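PDB 4YZT: cellulose hydrolase from Bacillus licheniformis, which hydrolyses beta-1,4-glucosidic linkages within cellulose as a tri-modular family 5, subfamily 4 endoglucanase. Local coordinates for residues A[439-444]-A[450-455]; A[493-496]-A[501-504]. All coordinates share one frame; numbering follows the deposited sequence. Where two conformers were deposited one is given.

Contact 1 of 2, residues A[439-444]-A[450-455]; sequences SEFTIS and GDLKIP
F441 carries most of this apolar contact, its ring reaching from strand 440-444 toward L452, I454 and P455. With CG anti to the carbonyl carbon (chi1 -63°), the ring leaves the strand toward the facing segment and meets its neighbours obliquely. F441 CD2 lies 3.9 Å from L452 CD1; F441 CE1 lies 3.9 Å from I454 CG1 and 4.0 Å from I454 CG2, so both branches of the isoleucine share one corner of the ring. The touch on P455 is longer, F441 CZ standing 4.5 Å from P455 CD. A second, smaller apolar touch follows along the strand, where I443 CD1 approaches L452 CD2 at 4.2 Å; the two methyls of L452 are thus divided between F441 and I443. Replacing F441 by alanine removes the ring, which would probably open a gap among L452, I454 and P455, leaving the leucine methyl and the isoleucine branches without their aromatic partner.

The carbonyl O of K453 lies beside F441 CE2 at 3.8 Å, and no hydrogen bond joins the segments. Instead, 440-444 pairs through its backbone with strand 527-535, while L508 of helix 505-510 adjoins both I443 and L452. The strands run nearly antiparallel (167°), but their axes stand 9.6 Å apart, a spacing consistent with two sheets packed as in a beta sandwich, F441 and I454 being buried between them.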
loop_
_atom_site.group_PDB
_atom_site.type_symbol
_atom_site.label_atom_id
_atom_site.label_comp_id
_atom_site.label_asym_id
_atom_site.label_seq_id
_atom_site.Cartn_x
_atom_site.Cartn_y
_atom_site.Cartn_z
ATOM N N SER A 439 -28.098 15.994 -11.620
ATOM C CA SER A 439 -27.229 16.583 -10.606
ATOM C C SER A 439 -27.976 16.848 -9.306
ATOM O O SER A 439 -27.416 17.419 -8.363
ATOM C CB SER A 439 -26.604 17.881 -11.115
ATOM O OG SER A 439 -25.620 17.617 -12.095
ATOM N N GLU A 440 -29.241 16.444 -9.264
ATOM C CA GLU A 440 -30.035 16.553 -8.047
ATOM C C GLU A 440 -30.741 15.234 -7.766
ATOM O O GLU A 440 -31.423 14.689 -8.638
ATOM C CB GLU A 440 -31.061 17.686 -8.151
ATOM C CG GLU A 440 -32.028 17.721 -6.973
ATOM C CD GLU A 440 -33.080 18.803 -7.109
ATOM O OE1 GLU A 440 -32.700 19.989 -7.223
ATOM O OE2 GLU A 440 -34.286 18.465 -7.095
ATOM N N PHE A 441 -30.592 14.728 -6.544
ATOM C CA PHE A 441 -31.190 13.454 -6.167
ATOM C C PHE A 441 -31.993 13.622 -4.888
ATOM O O PHE A 441 -31.595 14.360 -3.997
ATOM C CB PHE A 441 -30.116 12.380 -5.973
ATOM C CG PHE A 441 -29.352 12.060 -7.223
ATOM C CD1 PHE A 441 -28.287 12.866 -7.627
ATOM C CD2 PHE A 441 -29.690 10.957 -7.992
ATOM C CE1 PHE A 441 -27.585 12.576 -8.784
ATOM C CE2 PHE A 441 -28.987 10.661 -9.147
ATOM C CZ PHE A 441 -27.933 11.466 -9.538
ATOM N N THR A 442 -33.122 12.939 -4.799
ATOM C CA THR A 442 -33.907 12.956 -3.576
ATOM C C THR A 442 -33.848 11.569 -2.970
ATOM O O THR A 442 -34.053 10.569 -3.660
ATOM C CB THR A 442 -35.355 13.385 -3.836
ATOM O OG1 THR A 442 -35.359 14.717 -4.358
ATOM C CG2 THR A 442 -36.196 13.350 -2.541
ATOM N N ILE A 443 -33.523 11.518 -1.685
ATOM C CA ILE A 443 -33.429 10.264 -0.959
ATOM C C ILE A 443 -34.442 10.238 0.187
ATOM O O ILE A 443 -34.557 11.197 0.951
ATOM C CB ILE A 443 -32.011 10.050 -0.421
ATOM C CG1 ILE A 443 -31.054 9.822 -1.597
ATOM C CG2 ILE A 443 -31.964 8.882 0.556
ATOM C CD1 ILE A 443 -29.675 9.446 -1.198
ATOM N N SER A 444 -35.185 9.142 0.280
ATOM C CA SER A 444 -36.049 8.887 1.418
ATOM C C SER A 444 -35.250 8.159 2.500
ATOM O O SER A 444 -34.661 7.099 2.243
ATOM C CB SER A 444 -37.264 8.076 0.989
ATOM O OG SER A 444 -37.983 7.615 2.117
ATOM N N GLY A 450 -28.184 0.507 0.035
ATOM C CA GLY A 450 -27.079 0.499 -0.904
ATOM C C GLY A 450 -26.632 1.891 -1.303
ATOM O O GLY A 450 -27.213 2.898 -0.890
ATOM N N ASP A 451 -25.596 1.940 -2.132
ATOM C CA ASP A 451 -24.947 3.181 -2.504
ATOM C C ASP A 451 -25.803 3.978 -3.476
ATOM O O ASP A 451 -26.681 3.422 -4.146
ATOM C CB ASP A 451 -23.569 2.891 -3.120
ATOM C CG ASP A 451 -22.703 2.009 -2.224
ATOM O OD1 ASP A 451 -22.968 1.983 -0.993
ATOM O OD2 ASP A 451 -21.752 1.355 -2.740
ATOM N N LEU A 452 -25.557 5.282 -3.536
ATOM C CA LEU A 452 -26.196 6.134 -4.545
ATOM C C LEU A 452 -25.303 6.220 -5.778
ATOM O O LEU A 452 -24.151 6.655 -5.695
ATOM C CB LEU A 452 -26.466 7.544 -3.994
ATOM C CG LEU A 452 -27.027 8.593 -4.976
ATOM C CD1 LEU A 452 -28.458 8.269 -5.410
ATOM C CD2 LEU A 452 -26.951 10.000 -4.382
ATOM N N LYS A 453 -25.842 5.785 -6.911
ATOM C CA LYS A 453 -25.168 5.903 -8.187
ATOM C C LYS A 453 -25.459 7.260 -8.811
ATOM O O LYS A 453 -26.610 7.691 -8.861
ATOM C CB LYS A 453 -25.610 4.784 -9.127
ATOM C CG LYS A 453 -24.946 4.811 -10.498
ATOM C CD LYS A 453 -25.503 3.706 -11.384
ATOM C CE LYS A 453 -24.701 3.608 -12.682
ATOM N NZ LYS A 453 -25.252 2.578 -13.609
ATOM N N ILE A 454 -24.401 7.928 -9.264
ATOM C CA ILE A 454 -24.500 9.185 -9.980
ATOM C C ILE A 454 -23.886 9.003 -11.371
ATOM O O ILE A 454 -22.680 9.154 -11.543
ATOM C CB ILE A 454 -23.788 10.317 -9.203
ATOM C CG1 ILE A 454 -24.413 10.457 -7.801
ATOM C CG2 ILE A 454 -23.866 11.627 -9.976
ATOM C CD1 ILE A 454 -23.450 10.953 -6.722
ATOM N N PRO A 455 -24.714 8.651 -12.368
ATOM C CA PRO A 455 -24.203 8.459 -13.733
ATOM C C PRO A 455 -23.495 9.713 -14.243
ATOM O O PRO A 455 -23.964 10.828 -14.022
ATOM C CB PRO A 455 -25.467 8.168 -14.554
ATOM C CG PRO A 455 -26.428 7.603 -13.549
ATOM C CD PRO A 455 -26.154 8.371 -12.277
#

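Contact 2 of 2, residues A[493-496]-A[501-504]; sequences DFYE and LYLK
Y495 and Y502 stack on one face of an antiparallel hairpin, their ring planes only 4° apart but offset so that little of one ring lies over the other. The slide puts Y502 CB, rather than its ring, over the centre of Y495: this CH-pi contact measures 3.5 Å to the centroid, 13° off the ring normal. Y502 CG meanwhile lies 3.5 Å from Y495 CE2. Chi1 of 57° sets Y495 CG between its backbone N and carbonyl carbon, swinging the ring across to the partner strand. K504 approaches the same ring at its edge, with K504 CD 3.5 Å from Y495 CE1; bends at chi2 and chi3 fold the chain there before it turns away.

In the backbone, Y502 N makes a bent bond to Y495 O at 2.9 Å, and Y495 N bonds to Y502 O at 3.2 Å. A third bond, K504 N to D493 O (2.9 Å), extends the hairpin to K504, at the N-cap position of helix 505-510.

Y495 OH is hydrogen-bonded to D451 OD2, while D493 bonds to N489 N and forms a salt bridge with R506. On the other face, F494 packs on strand 462-470, and L501 and L503 on strand 515-522; strand 500-503 also pairs with 452-457.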
loop_
_atom_site.group_PDB
_atom_site.type_symbol
_atom_site.label_atom_id
_atom_site.label_comp_id
_atom_site.label_asym_id
_atom_site.label_seq_id
_atom_site.Cartn_x
_atom_site.Cartn_y
_atom_site.Cartn_z
ATOM N N ASP A 493 -16.499 6.141 2.082
ATOM C CA ASP A 493 -17.515 7.161 1.807
ATOM C C ASP A 493 -17.837 7.342 0.326
ATOM O O ASP A 493 -18.953 7.726 -0.025
ATOM C CB ASP A 493 -17.081 8.518 2.358
ATOM C CG ASP A 493 -16.964 8.531 3.866
ATOM O OD1 ASP A 493 -17.693 7.762 4.525
ATOM O OD2 ASP A 493 -16.166 9.342 4.379
ATOM N N PHE A 494 -16.858 7.122 -0.554
ATOM C CA PHE A 494 -17.104 7.376 -1.975
ATOM C C PHE A 494 -16.213 6.548 -2.874
ATOM O O PHE A 494 -15.170 6.052 -2.456
ATOM C CB PHE A 494 -16.915 8.870 -2.317
ATOM C CG PHE A 494 -15.486 9.371 -2.159
ATOM C CD1 PHE A 494 -14.542 9.176 -3.174
ATOM C CD2 PHE A 494 -15.094 10.040 -1.010
ATOM C CE1 PHE A 494 -13.237 9.625 -3.035
ATOM C CE2 PHE A 494 -13.787 10.504 -0.865
ATOM C CZ PHE A 494 -12.856 10.297 -1.885
ATOM N N TYR A 495 -16.621 6.421 -4.128
ATOM C CA TYR A 495 -15.754 5.809 -5.133
ATOM C C TYR A 495 -16.213 6.156 -6.537
ATOM O O TYR A 495 -17.329 6.656 -6.744
ATOM C CB TYR A 495 -15.685 4.280 -4.962
ATOM C CG TYR A 495 -17.013 3.547 -5.015
ATOM C CD1 TYR A 495 -17.855 3.489 -3.904
ATOM C CD2 TYR A 495 -17.414 2.884 -6.171
ATOM C CE1 TYR A 495 -19.073 2.797 -3.955
ATOM C CE2 TYR A 495 -18.639 2.192 -6.232
ATOM C CZ TYR A 495 -19.455 2.153 -5.119
ATOM O OH TYR A 495 -20.653 1.465 -5.176
ATOM N N GLU A 496 -15.311 5.919 -7.486
ATOM C CA GLU A 496 -15.613 5.954 -8.910
ATOM C C GLU A 496 -15.583 4.530 -9.450
ATOM O O GLU A 496 -14.698 3.748 -9.098
ATOM C CB GLU A 496 -14.607 6.832 -9.664
ATOM C CG GLU A 496 -14.787 6.815 -11.186
ATOM C CD GLU A 496 -13.690 7.561 -11.952
ATOM O OE1 GLU A 496 -13.680 7.454 -13.203
ATOM O OE2 GLU A 496 -12.848 8.249 -11.324
ATOM N N LEU A 501 -19.950 8.075 -10.628
ATOM C CA LEU A 501 -19.610 8.474 -9.277
ATOM C C LEU A 501 -20.575 7.847 -8.277
ATOM O O LEU A 501 -21.764 7.692 -8.573
ATOM C CB LEU A 501 -19.645 10.000 -9.161
ATOM C CG LEU A 501 -18.781 10.754 -10.175
ATOM C CD1 LEU A 501 -19.120 12.236 -10.195
ATOM C CD2 LEU A 501 -17.291 10.550 -9.870
ATOM N N TYR A 502 -20.072 7.517 -7.088
ATOM C CA TYR A 502 -20.882 6.842 -6.077
ATOM C C TYR A 502 -20.672 7.451 -4.699
ATOM O O TYR A 502 -19.539 7.733 -4.309
ATOM C CB TYR A 502 -20.539 5.350 -6.015
ATOM C CG TYR A 502 -20.980 4.534 -7.221
ATOM C CD1 TYR A 502 -22.177 3.833 -7.203
ATOM C CD2 TYR A 502 -20.179 4.449 -8.361
ATOM C CE1 TYR A 502 -22.583 3.076 -8.302
ATOM C CE2 TYR A 502 -20.574 3.708 -9.460
ATOM C CZ TYR A 502 -21.773 3.018 -9.421
ATOM O OH TYR A 502 -22.182 2.277 -10.505
ATOM N N LEU A 503 -21.769 7.655 -3.974
ATOM C CA LEU A 503 -21.722 7.904 -2.541
ATOM C C LEU A 503 -22.138 6.648 -1.793
ATOM O O LEU A 503 -23.190 6.055 -2.076
ATOM C CB LEU A 503 -22.643 9.056 -2.138
ATOM C CG LEU A 503 -22.211 10.457 -2.549
ATOM C CD1 LEU A 503 -23.313 11.431 -2.210
ATOM C CD2 LEU A 503 -20.917 10.828 -1.818
ATOM N N LYS A 504 -21.323 6.253 -0.829
ATOM C CA LYS A 504 -21.587 5.041 -0.077
ATOM C C LYS A 504 -22.819 5.186 0.816
ATOM O O LYS A 504 -23.134 6.274 1.300
ATOM C CB LYS A 504 -20.358 4.657 0.758
ATOM C CG LYS A 504 -19.175 4.210 -0.086
ATOM C CD LYS A 504 -19.252 2.740 -0.459
ATOM C CE LYS A 504 -18.964 1.872 0.738
ATOM N NZ LYS A 504 -18.426 0.544 0.352
#

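In the fold
Contact 1 comes first along the chain, and the centres of the two lie about 10 Å apart in the C-terminal module. Strands 452-457 and 500-503 are neighbours in one antiparallel sheet, so the second segments of both contacts lie side by side; I454 N is 2.7 Å from L501 O, a probable hydrogen bond. Contact 1 packs that sheet against the mixed sheet of strands 440-444, 527-535, 515-522 and 462-470, whereas contact 2 joins edge strand 494-497 to 500-503 within the antiparallel sheet. The K504 side chain is about 9 Å from a bound glucose unit, so the hairpin side of the module probably faces the substrate-binding region without touching the sugar through K504.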